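Local coordinates for protein ZYG-9 (Caenorhabditis elegans, PDB 2OF3) that organises microtubules and spindle poles during mitosis and meiosis in one-cell embryos, and through TOG domains such as this one probably binds tubulin, at residues V24-Q29 / C92-F97; L139-A144 / A181-E186. All blocks are in the same frame, centred on the assembly; numbering follows the deposited sequence.

Interaction 1: residues V24-Q29 / C92-F97; sequences VKWNFQ and CTLRFF
W26 reaches across to T93 with its indole N-H: NE1 donates to OG1 over 2.9 Å, nearly straight at 167°, with the hydroxyl oxygen only 3° out of the ring plane. The same hydroxyl donates in turn to the carbonyl O of K90, three residues earlier in helix 85-95, so the buried OG1 both accepts and donates. On the benzo side of the indole, W26 CZ2 meets the CD2 methyl of L94 at 3.8 Å, the two side chains crossing at about a right angle. F28 makes the next apolar contact: its CE1 lies 3.9 Å from CE2 of F97, which approaches the F28 ring at its edge. At the outer end, the carbonyl O of Q29 sits 3.3 Å from F97 CE1. The loop between helices 10-19 and 33-44 is thus closed onto the end of helix 85-95 in an all-helical TOG domain, a fold built from HEAT-like repeats, pairs of antiparallel helices stacked side by side. W26 and F28 brace each other within the loop. CE2 of F28 rests 3.4 Å above the plane of the indole, over its centre, while W26 is the central residue of an inverse gamma turn and keeps CG opposite the backbone N (chi1 -153°), the indole directed at the helix. Were W26 cut back to an alanine, T93 OG1 would probably lose its donor, a gap would open beside L94 CD2, and F28 would lose the surface under its CE2. Farther out, K90 makes a cation-pi contact with W26, H35 meets F28 edge-to-face, and the hydroxyl of Y136 bonds to the F28 carbonyl. P31 packs against both L94 and F97.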
ATOM      1  N   VAL A  24      10.070 -17.398   5.162  1.00 21.58           N
ATOM      2  CA  VAL A  24      10.390 -16.809   3.877  1.00 21.49           C
ATOM      3  C   VAL A  24       9.682 -15.457   3.796  1.00 22.03           C
ATOM      4  O   VAL A  24       8.556 -15.296   4.336  1.00 21.12           O
ATOM      5  CB  VAL A  24      10.047 -17.679   2.647  1.00 22.14           C
ATOM      6  CG1 VAL A  24      10.610 -19.132   2.797  1.00 24.92           C
ATOM      7  CG2 VAL A  24       8.564 -17.770   2.410  1.00 25.44           C
ATOM      8  N   LYS A  25      10.332 -14.511   3.125  1.00 20.00           N
ATOM      9  CA  LYS A  25       9.881 -13.131   3.085  1.00 20.00           C
ATOM     10  C   LYS A  25       8.853 -12.932   1.981  1.00 20.00           C
ATOM     11  O   LYS A  25       9.011 -13.425   0.864  1.00 23.57           O
ATOM     12  CB  LYS A  25      11.067 -12.187   2.876  1.00 20.00           C
ATOM     13  CG  LYS A  25      12.050 -12.159   4.035  1.00 20.00           C
ATOM     14  CD  LYS A  25      13.174 -11.169   3.780  1.00 20.00           C
ATOM     15  CE  LYS A  25      14.448 -11.583   4.499  1.00 20.00           C
ATOM     16  NZ  LYS A  25      14.244 -11.698   5.969  1.00 20.00           N
ATOM     17  N   TRP A  26       7.799 -12.202   2.315  1.00 22.71           N
ATOM     18  CA  TRP A  26       6.671 -11.995   1.430  1.00 22.01           C
ATOM     19  C   TRP A  26       7.054 -10.907   0.422  1.00 22.39           C
ATOM     20  O   TRP A  26       6.662  -9.721   0.535  1.00 23.39           O
ATOM     21  CB  TRP A  26       5.510 -11.551   2.298  1.00 20.86           C
ATOM     22  CG  TRP A  26       4.172 -11.909   1.708  1.00 19.43           C
ATOM     23  CD1 TRP A  26       3.317 -11.066   1.109  1.00 20.47           C
ATOM     24  CD2 TRP A  26       3.548 -13.200   1.704  1.00 18.68           C
ATOM     25  NE1 TRP A  26       2.171 -11.727   0.754  1.00 19.16           N
ATOM     26  CE2 TRP A  26       2.297 -13.049   1.093  1.00 18.85           C
ATOM     27  CE3 TRP A  26       3.917 -14.467   2.204  1.00 17.50           C
ATOM     28  CZ2 TRP A  26       1.411 -14.124   0.893  1.00 20.79           C
ATOM     29  CZ3 TRP A  26       3.048 -15.541   2.003  1.00 19.25           C
ATOM     30  CH2 TRP A  26       1.794 -15.359   1.394  1.00 19.44           C
ATOM     31  N   ASN A  27       7.869 -11.295  -0.557  1.00 23.21           N
ATOM     32  CA  ASN A  27       8.505 -10.323  -1.464  1.00 24.01           C
ATOM     33  C   ASN A  27       8.596 -10.878  -2.885  1.00 24.25           C
ATOM     34  O   ASN A  27       9.429 -10.424  -3.674  1.00 25.32           O
ATOM     35  CB  ASN A  27       9.888  -9.898  -0.918  1.00 24.41           C
ATOM     36  CG  ASN A  27      10.903 -11.072  -0.906  1.00 25.11           C
ATOM     37  OD1 ASN A  27      10.584 -12.237  -1.247  1.00 28.18           O
ATOM     38  ND2 ASN A  27      12.115 -10.769  -0.517  1.00 27.40           N
ATOM     39  N   PHE A  28       7.724 -11.831  -3.204  1.00 24.67           N
ATOM     40  CA  PHE A  28       7.640 -12.416  -4.528  1.00 26.20           C
ATOM     41  C   PHE A  28       7.173 -11.430  -5.606  1.00 27.92           C
ATOM     42  O   PHE A  28       6.574 -10.404  -5.305  1.00 28.24           O
ATOM     43  CB  PHE A  28       6.691 -13.623  -4.514  1.00 25.30           C
ATOM     44  CG  PHE A  28       5.371 -13.375  -3.801  1.00 25.42           C
ATOM     45  CD1 PHE A  28       4.333 -12.613  -4.409  1.00 24.08           C
ATOM     46  CD2 PHE A  28       5.137 -13.918  -2.537  1.00 21.88           C
ATOM     47  CE1 PHE A  28       3.110 -12.369  -3.768  1.00 23.81           C
ATOM     48  CE2 PHE A  28       3.888 -13.697  -1.899  1.00 24.71           C
ATOM     49  CZ  PHE A  28       2.888 -12.898  -2.513  1.00 21.73           C
ATOM     50  N   GLN A  29       7.408 -11.771  -6.868  1.00 29.61           N
ATOM     51  CA  GLN A  29       6.891 -11.011  -7.970  1.00 30.88           C
ATOM     52  C   GLN A  29       5.488 -11.486  -8.247  1.00 30.36           C
ATOM     53  O   GLN A  29       4.645 -10.723  -8.691  1.00 28.99           O
ATOM     54  CB  GLN A  29       7.755 -11.242  -9.216  1.00 32.52           C
ATOM     55  CG  GLN A  29       9.166 -10.710  -9.094  1.00 39.78           C
ATOM     56  CD  GLN A  29       9.186  -9.186  -8.834  1.00 48.49           C
ATOM     57  OE1 GLN A  29       8.356  -8.452  -9.385  1.00 54.97           O
ATOM     58  NE2 GLN A  29      10.126  -8.715  -7.990  1.00 49.80           N
ATOM     59  N   CYS A  92      -4.964 -11.401   1.611  1.00 20.09           N
ATOM     60  CA  CYS A  92      -5.486 -10.373   0.721  1.00 21.03           C
ATOM     61  C   CYS A  92      -4.522 -10.076  -0.438  1.00 21.57           C
ATOM     62  O   CYS A  92      -4.995  -9.895  -1.561  1.00 20.80           O
ATOM     63  CB  CYS A  92      -5.794  -9.075   1.499  1.00 20.33           C
ATOM     64  SG  CYS A  92      -7.220  -9.219   2.692  1.00 23.04           S
ATOM     65  N   THR A  93      -3.191 -10.071  -0.221  1.00 20.96           N
ATOM     66  CA  THR A  93      -2.290  -9.831  -1.341  1.00 21.22           C
ATOM     67  C   THR A  93      -2.400 -10.912  -2.416  1.00 22.15           C
ATOM     68  O   THR A  93      -2.180 -10.619  -3.592  1.00 23.28           O
ATOM     69  CB  THR A  93      -0.770  -9.674  -0.941  1.00 21.13           C
ATOM     70  OG1 THR A  93      -0.305 -10.924  -0.414  1.00 23.29           O
ATOM     71  CG2 THR A  93      -0.567  -8.591   0.104  1.00 18.39           C
ATOM     72  N   LEU A  94      -2.704 -12.160  -2.022  1.00 22.65           N
ATOM     73  CA  LEU A  94      -2.894 -13.266  -2.972  1.00 23.11           C
ATOM     74  C   LEU A  94      -4.081 -12.970  -3.893  1.00 23.99           C
ATOM     75  O   LEU A  94      -4.020 -13.228  -5.117  1.00 22.85           O
ATOM     76  CB  LEU A  94      -3.114 -14.579  -2.216  1.00 23.16           C
ATOM     77  CG  LEU A  94      -2.013 -15.131  -1.306  1.00 21.45           C
ATOM     78  CD1 LEU A  94      -2.455 -16.463  -0.789  1.00 23.00           C
ATOM     79  CD2 LEU A  94      -0.716 -15.258  -2.055  1.00 23.71           C
ATOM     80  N   ARG A  95      -5.133 -12.405  -3.307  1.00 24.62           N
ATOM     81  CA  ARG A  95      -6.282 -11.888  -4.056  1.00 26.26           C
ATOM     82  C   ARG A  95      -5.976 -10.748  -4.973  1.00 27.08           C
ATOM     83  O   ARG A  95      -6.686 -10.566  -5.941  1.00 29.16           O
ATOM     84  CB  ARG A  95      -7.441 -11.477  -3.136  1.00 26.40           C
ATOM     85  CG  ARG A  95      -7.883 -12.564  -2.173  1.00 28.23           C
ATOM     86  CD  ARG A  95      -8.327 -13.824  -2.932  1.00 35.11           C
ATOM     87  NE  ARG A  95      -7.693 -14.934  -2.256  1.00 41.50           N
ATOM     88  CZ  ARG A  95      -6.895 -15.829  -2.803  1.00 39.00           C
ATOM     89  NH1 ARG A  95      -6.660 -15.856  -4.076  1.00 36.88           N
ATOM     90  NH2 ARG A  95      -6.380 -16.744  -2.033  1.00 45.17           N
ATOM     91  N   PHE A  96      -4.921  -9.986  -4.737  1.00 27.22           N
ATOM     92  CA  PHE A  96      -4.513  -8.937  -5.682  1.00 27.07           C
ATOM     93  C   PHE A  96      -4.006  -9.445  -7.031  1.00 29.26           C
ATOM     94  O   PHE A  96      -3.902  -8.665  -7.976  1.00 30.04           O
ATOM     95  CB  PHE A  96      -3.475  -7.961  -5.052  1.00 24.43           C
ATOM     96  CG  PHE A  96      -3.999  -7.193  -3.863  1.00 23.58           C
ATOM     97  CD1 PHE A  96      -5.375  -7.077  -3.629  1.00 21.66           C
ATOM     98  CD2 PHE A  96      -3.124  -6.593  -2.959  1.00 20.96           C
ATOM     99  CE1 PHE A  96      -5.886  -6.377  -2.500  1.00 21.50           C
ATOM    100  CE2 PHE A  96      -3.600  -5.879  -1.829  1.00 19.53           C
ATOM    101  CZ  PHE A  96      -5.007  -5.775  -1.600  1.00 20.76           C
ATOM    102  N   PHE A  97      -3.697 -10.732  -7.144  1.00 30.27           N
ATOM    103  CA  PHE A  97      -3.152 -11.281  -8.384  1.00 32.25           C
ATOM    104  C   PHE A  97      -4.232 -11.910  -9.309  1.00 35.51           C
ATOM    105  O   PHE A  97      -4.015 -12.119 -10.502  1.00 36.95           O
ATOM    106  CB  PHE A  97      -2.018 -12.255  -8.046  1.00 29.34           C
ATOM    107  CG  PHE A  97      -0.755 -11.540  -7.654  1.00 28.50           C
ATOM    108  CD1 PHE A  97       0.198 -11.217  -8.611  1.00 25.95           C
ATOM    109  CD2 PHE A  97      -0.557 -11.117  -6.345  1.00 25.61           C
ATOM    110  CE1 PHE A  97       1.341 -10.516  -8.291  1.00 26.16           C
ATOM    111  CE2 PHE A  97       0.621 -10.424  -5.990  1.00 23.07           C
ATOM    112  CZ  PHE A  97       1.574 -10.122  -6.971  1.00 25.51           C
TER

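Interaction 2: residues L139-A144 / A181-E186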
ATOM      1  N   LEU A 139      -0.066  -2.103  -6.342  1.00 22.33           N
ATOM      2  CA  LEU A 139      -0.439  -2.626  -7.640  1.00 23.04           C
ATOM      3  C   LEU A 139      -1.889  -2.252  -8.038  1.00 24.63           C
ATOM      4  O   LEU A 139      -2.182  -2.002  -9.219  1.00 24.19           O
ATOM      5  CB  LEU A 139      -0.281  -4.156  -7.703  1.00 23.13           C
ATOM      6  CG  LEU A 139       1.139  -4.723  -7.520  1.00 24.43           C
ATOM      7  CD1 LEU A 139       1.109  -6.300  -7.449  1.00 26.33           C
ATOM      8  CD2 LEU A 139       2.099  -4.204  -8.624  1.00 24.59           C
ATOM      9  N   LYS A 140      -2.780  -2.198  -7.050  1.00 25.26           N
ATOM     10  CA  LYS A 140      -4.189  -2.064  -7.277  1.00 25.14           C
ATOM     11  C   LYS A 140      -4.535  -0.615  -7.489  1.00 25.74           C
ATOM     12  O   LYS A 140      -5.682  -0.296  -7.907  1.00 25.09           O
ATOM     13  CB  LYS A 140      -4.938  -2.602  -6.048  1.00 25.62           C
ATOM     14  CG  LYS A 140      -4.748  -4.117  -5.853  1.00 26.14           C
ATOM     15  CD  LYS A 140      -5.387  -4.950  -6.937  1.00 26.76           C
ATOM     16  CE  LYS A 140      -4.314  -5.421  -7.905  1.00 34.15           C
ATOM     17  NZ  LYS A 140      -4.958  -6.070  -9.092  1.00 35.76           N
ATOM     18  N   THR A 141      -3.579   0.285  -7.207  1.00 25.35           N
ATOM     19  CA  THR A 141      -3.704   1.680  -7.678  1.00 25.64           C
ATOM     20  C   THR A 141      -3.784   1.760  -9.201  1.00 26.08           C
ATOM     21  O   THR A 141      -4.248   2.764  -9.735  1.00 27.57           O
ATOM     22  CB  THR A 141      -2.592   2.655  -7.165  1.00 25.64           C
ATOM     23  OG1 THR A 141      -1.320   2.330  -7.753  1.00 25.18           O
ATOM     24  CG2 THR A 141      -2.508   2.638  -5.640  1.00 25.19           C
ATOM     25  N   GLY A 142      -3.371   0.717  -9.915  1.00 24.83           N
ATOM     26  CA  GLY A 142      -3.498   0.734 -11.359  1.00 26.26           C
ATOM     27  C   GLY A 142      -4.787   0.106 -11.869  1.00 26.98           C
ATOM     28  O   GLY A 142      -4.858  -0.275 -13.023  1.00 27.43           O
ATOM     29  N   GLU A 143      -5.776  -0.047 -10.999  1.00 27.05           N
ATOM     30  CA  GLU A 143      -7.075  -0.590 -11.382  1.00 29.44           C
ATOM     31  C   GLU A 143      -7.770   0.371 -12.407  1.00 30.29           C
ATOM     32  O   GLU A 143      -7.655   1.586 -12.291  1.00 29.39           O
ATOM     33  CB  GLU A 143      -7.958  -0.810 -10.142  1.00 29.00           C
ATOM     34  CG  GLU A 143      -7.621  -2.106  -9.382  1.00 30.55           C
ATOM     35  CD  GLU A 143      -7.944  -3.304 -10.217  1.00 38.10           C
ATOM     36  OE1 GLU A 143      -9.032  -3.286 -10.811  1.00 40.12           O
ATOM     37  OE2 GLU A 143      -7.125  -4.245 -10.333  1.00 41.19           O
ATOM     38  N   ALA A 144      -8.479  -0.199 -13.385  1.00 31.61           N
ATOM     39  CA  ALA A 144      -9.034   0.568 -14.486  1.00 33.22           C
ATOM     40  C   ALA A 144     -10.275   1.351 -14.077  1.00 34.11           C
ATOM     41  O   ALA A 144     -10.583   2.376 -14.696  1.00 34.28           O
ATOM     42  CB  ALA A 144      -9.315  -0.341 -15.666  1.00 33.18           C
ATOM     43  N   ALA A 181       0.607   2.942 -16.128  1.00 22.94           N
ATOM     44  CA  ALA A 181       0.628   4.381 -15.956  1.00 22.06           C
ATOM     45  C   ALA A 181      -0.298   4.837 -14.856  1.00 21.23           C
ATOM     46  O   ALA A 181      -0.028   5.856 -14.215  1.00 21.41           O
ATOM     47  CB  ALA A 181       0.267   5.112 -17.307  1.00 22.55           C
ATOM     48  N   ARG A 182      -1.392   4.119 -14.613  1.00 21.24           N
ATOM     49  CA  ARG A 182      -2.302   4.506 -13.509  1.00 21.93           C
ATOM     50  C   ARG A 182      -1.628   4.324 -12.172  1.00 21.04           C
ATOM     51  O   ARG A 182      -1.777   5.149 -11.296  1.00 21.47           O
ATOM     52  CB  ARG A 182      -3.603   3.700 -13.534  1.00 21.93           C
ATOM     53  CG  ARG A 182      -4.532   4.076 -14.660  1.00 25.37           C
ATOM     54  CD  ARG A 182      -5.656   3.076 -14.725  1.00 29.11           C
ATOM     55  NE  ARG A 182      -6.738   3.560 -15.583  1.00 29.44           N
ATOM     56  CZ  ARG A 182      -7.139   2.935 -16.685  1.00 31.25           C
ATOM     57  NH1 ARG A 182      -6.562   1.799 -17.079  1.00 28.53           N
ATOM     58  NH2 ARG A 182      -8.130   3.449 -17.387  1.00 29.98           N
ATOM     59  N   GLN A 183      -0.880   3.231 -12.017  1.00 21.97           N
ATOM     60  CA  GLN A 183      -0.043   3.064 -10.812  1.00 21.06           C
ATOM     61  C   GLN A 183       0.983   4.178 -10.644  1.00 19.46           C
ATOM     62  O   GLN A 183       1.104   4.732  -9.552  1.00 20.84           O
ATOM     63  CB  GLN A 183       0.688   1.734 -10.827  1.00 21.24           C
ATOM     64  CG  GLN A 183       1.574   1.567  -9.584  1.00 24.15           C
ATOM     65  CD  GLN A 183       2.069   0.135  -9.356  1.00 24.57           C
ATOM     66  OE1 GLN A 183       1.614  -0.796  -9.985  1.00 25.85           O
ATOM     67  NE2 GLN A 183       2.993  -0.023  -8.409  1.00 32.48           N
ATOM     68  N   ARG A 184       1.745   4.526 -11.677  1.00 18.61           N
ATOM     69  CA  ARG A 184       2.680   5.641 -11.531  1.00 17.74           C
ATOM     70  C   ARG A 184       1.991   6.940 -11.138  1.00 18.88           C
ATOM     71  O   ARG A 184       2.490   7.653 -10.237  1.00 17.65           O
ATOM     72  CB  ARG A 184       3.473   5.882 -12.830  1.00 18.06           C
ATOM     73  CG  ARG A 184       4.247   4.671 -13.304  1.00 18.76           C
ATOM     74  CD  ARG A 184       5.266   5.095 -14.320  1.00 23.64           C
ATOM     75  NE  ARG A 184       4.682   5.629 -15.569  1.00 25.60           N
ATOM     76  CZ  ARG A 184       4.222   4.880 -16.575  1.00 24.12           C
ATOM     77  NH1 ARG A 184       4.233   3.554 -16.473  1.00 23.23           N
ATOM     78  NH2 ARG A 184       3.760   5.471 -17.705  1.00 24.80           N
ATOM     79  N   SER A 185       0.874   7.306 -11.795  1.00 18.88           N
ATOM     80  CA  SER A 185       0.255   8.572 -11.451  1.00 19.17           C
ATOM     81  C   SER A 185      -0.360   8.538 -10.078  1.00 19.80           C
ATOM     82  O   SER A 185      -0.241   9.506  -9.324  1.00 19.25           O
ATOM     83  CB  SER A 185      -0.775   9.041 -12.496  1.00 19.81           C
ATOM     84  OG  SER A 185      -1.772   8.048 -12.673  1.00 24.10           O
ATOM     85  N   GLU A 186      -1.047   7.467  -9.714  1.00 20.10           N
ATOM     86  CA  GLU A 186      -1.656   7.454  -8.359  1.00 20.47           C
ATOM     87  C   GLU A 186      -0.637   7.568  -7.215  1.00 20.92           C
ATOM     88  O   GLU A 186      -0.905   8.210  -6.195  1.00 20.44           O
ATOM     89  CB  GLU A 186      -2.468   6.167  -8.183  1.00 20.03           C
ATOM     90  CG  GLU A 186      -3.794   6.124  -9.007  1.00 22.88           C
ATOM     91  CD  GLU A 186      -4.861   7.066  -8.488  1.00 25.08           C
ATOM     92  OE1 GLU A 186      -5.245   6.980  -7.289  1.00 26.05           O
ATOM     93  OE2 GLU A 186      -5.325   7.920  -9.276  1.00 29.77           O
TER
HETATM   94  O   HOH W   1      -0.694  -1.718 -11.248  1.00 25.92           O
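Q183 OE1 accepts a water hydrogen bond of 2.8 Å and a weak one from the hydroxyl of S178. The same water lies near L139 O, too close for that half of the bridge to be more than doubtful. With chi1 at 179° and an extended chain beyond CG, Q183 carries OE1 to 3.6 Å from L139 CA, alongside the leucine side chain. T141 wedges in next: its OG1, hydrogen-bonded to the L138 carbonyl O, lies 3.5 Å from Q183 CG, and its CB packs 3.7 Å from CB of E186. At G142 the backbones come closest, CA to CA 4.2 Å from Q183, and R182 CB touches the glycine CA. R182 then runs extended past the E143 carbonyl and lays one face of its guanidinium over A144 CA, 3.7 Å from CZ. Within the loop, K140 NZ forms a salt bridge with E143 OE2 (3.1 Å). A turn linking helices 127-139 and 146-163, fitted against the first turns of helix 181-198, is in keeping with the successive helix layers of a HEAT-like TOG domain.

In the fold
Along the chain the two contacts follow in series: interaction 1 joins 24-29 to the end of helix 85-95, and interaction 2 begins later, joining the loop after helix 127-139 to the start of helix 181-198. Their centres are about 17 Å apart, each about 12 Å from the centre of the chain, and they meet directly: K140 NZ donates to F96 O, and L139 packs on F97. Helix 127-139 links them, since its A132, F133 and Y136 touch residues of interaction 1 and its C-terminal end leads into interaction 2. Neighbouring loop-to-helix contacts thus connect successive parts of the elongated, all-helical TOG domain.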